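Local coordinates for protein transcriptional regulator PA3341 (Pseudomonas aeruginosa, PDB 2FBH) that probably binds DNA and regulates transcription as a dimeric winged-helix regulator of the MarR family, at residues L136-I139 with L140-E144. Numbering follows the deposited sequence.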
loop_
_atom_site.group_PDB
_atom_site.type_symbol
_atom_site.label_atom_id
_atom_site.label_comp_id
_atom_site.label_asym_id
_atom_site.label_seq_id
_atom_site.Cartn_x
_atom_site.Cartn_y
_atom_site.Cartn_z
ATOM N N LEU A 136 -12.534 5.930 7.293
ATOM C CA LEU A 136 -11.295 6.164 6.516
ATOM C C LEU A 136 -11.025 7.659 6.231
ATOM O O LEU A 136 -9.881 8.100 6.339
ATOM C CB LEU A 136 -11.383 5.451 5.146
ATOM C CG LEU A 136 -11.397 3.918 5.342
ATOM C CD1 LEU A 136 -11.583 3.233 3.962
ATOM C CD2 LEU A 136 -10.281 3.257 6.112
ATOM N N LEU A 137 -12.072 8.429 5.901
ATOM C CA LEU A 137 -11.883 9.873 5.627
ATOM C C LEU A 137 -11.378 10.603 6.872
ATOM O O LEU A 137 -10.537 11.507 6.701
ATOM C CB LEU A 137 -13.194 10.467 5.114
ATOM C CG LEU A 137 -13.501 10.050 3.663
ATOM C CD1 LEU A 137 -14.965 10.478 3.483
ATOM C CD2 LEU A 137 -12.584 10.857 2.768
ATOM N N ARG A 138 -11.842 10.219 8.062
ATOM C CA ARG A 138 -11.374 10.867 9.323
ATOM C C ARG A 138 -9.955 10.494 9.614
ATOM O O ARG A 138 -9.130 11.335 9.999
ATOM C CB ARG A 138 -12.270 10.568 10.524
ATOM C CG ARG A 138 -11.788 11.329 11.780
ATOM C CD ARG A 138 -11.661 12.859 11.571
ATOM N NE ARG A 138 -10.913 13.388 12.727
ATOM C CZ ARG A 138 -11.461 13.798 13.885
ATOM N NH1 ARG A 138 -10.656 14.249 14.865
ATOM N NH2 ARG A 138 -12.782 13.778 14.077
ATOM N N ILE A 139 -9.623 9.223 9.384
ATOM C CA ILE A 139 -8.205 8.800 9.570
ATOM C C ILE A 139 -7.342 9.615 8.634
ATOM O O ILE A 139 -6.301 10.196 9.004
ATOM C CB ILE A 139 -8.060 7.251 9.309
ATOM C CG1 ILE A 139 -8.802 6.430 10.433
ATOM C CG2 ILE A 139 -6.533 6.901 9.147
ATOM C CD1 ILE A 139 -8.955 4.939 10.060
ATOM N N LEU A 140 -7.713 9.658 7.352
ATOM C CA LEU A 140 -6.932 10.498 6.446
ATOM C C LEU A 140 -6.822 11.975 6.841
ATOM O O LEU A 140 -5.723 12.563 6.718
ATOM C CB LEU A 140 -7.506 10.358 5.043
ATOM C CG LEU A 140 -6.721 10.785 3.822
ATOM C CD1 LEU A 140 -5.399 10.039 3.749
ATOM C CD2 LEU A 140 -7.664 10.551 2.514
ATOM N N ALA A 141 -7.916 12.562 7.331
ATOM C CA ALA A 141 -7.846 13.991 7.775
ATOM C C ALA A 141 -6.939 14.097 8.963
ATOM O O ALA A 141 -6.168 15.111 9.066
ATOM C CB ALA A 141 -9.247 14.454 8.150
ATOM N N ASN A 142 -6.978 13.101 9.860
ATOM C CA ASN A 142 -6.100 13.143 11.055
ATOM C C ASN A 142 -4.654 13.123 10.610
ATOM O O ASN A 142 -3.757 13.750 11.248
ATOM C CB ASN A 142 -6.353 12.017 12.021
ATOM C CG ASN A 142 -7.663 12.190 12.799
ATOM O OD1 ASN A 142 -8.143 13.315 12.967
ATOM N ND2 ASN A 142 -8.203 11.100 13.308
ATOM N N LEU A 143 -4.421 12.383 9.550
ATOM C CA LEU A 143 -3.036 12.287 9.040
ATOM C C LEU A 143 -2.636 13.542 8.310
ATOM O O LEU A 143 -1.480 13.925 8.368
ATOM C CB LEU A 143 -2.856 11.064 8.131
ATOM C CG LEU A 143 -2.742 9.793 8.969
ATOM C CD1 LEU A 143 -3.181 8.527 8.212
ATOM C CD2 LEU A 143 -1.304 9.625 9.437
ATOM N N GLU A 144 -3.565 14.119 7.570
ATOM C CA GLU A 144 -3.269 15.233 6.650
ATOM C C GLU A 144 -3.209 16.511 7.439
ATOM O O GLU A 144 -2.414 17.374 7.144
ATOM C CB GLU A 144 -4.298 15.291 5.513
ATOM C CG GLU A 144 -4.006 14.118 4.495
ATOM C CD GLU A 144 -4.882 14.050 3.248
ATOM O OE1 GLU A 144 -5.998 14.602 3.208
ATOM O OE2 GLU A 144 -4.418 13.383 2.287
#
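Asn142 OD1 accepts two N-H groups from Arg138, one turn earlier on helix 126-144: a bond from NE (2.8 Å, N-H...O 163°) and a weak one from NH1 at 3.3 Å. OD1 sits at the guanidinium edge, almost in its plane, but the two flat groups stand 76° apart, and NE approaches from above the amide plane. Arg138 gets there by turning CG anti to the backbone N (chi1 -177°) and bending at chi2, which carries the guanidinium outward and somewhat toward the C-terminal end of the helix, beside Asn142. The same two residues are joined through the backbone, Asn142 N to Arg138 O (2.8 Å). On another face Ile139 and Leu143, linked by the bond from Leu143 N to Ile139 O (2.9 Å), lie side by side, CG2 against CD1 at 3.8 Å; Ile139 also packs on Phe11 of helix 11-29 and on Ile124 of the second subunit. Asn142 ND2 bonds the carbonyl oxygens of Val120 and Thr122 of that subunit, within the dimer interface built from terminal helices, as in other MarR proteins. With OD1 held by Arg138 and ND2 by the partner chain, the amide has its flip orientation defined, and the arginine probably polarises it, strengthening ND2 as donor across the interface.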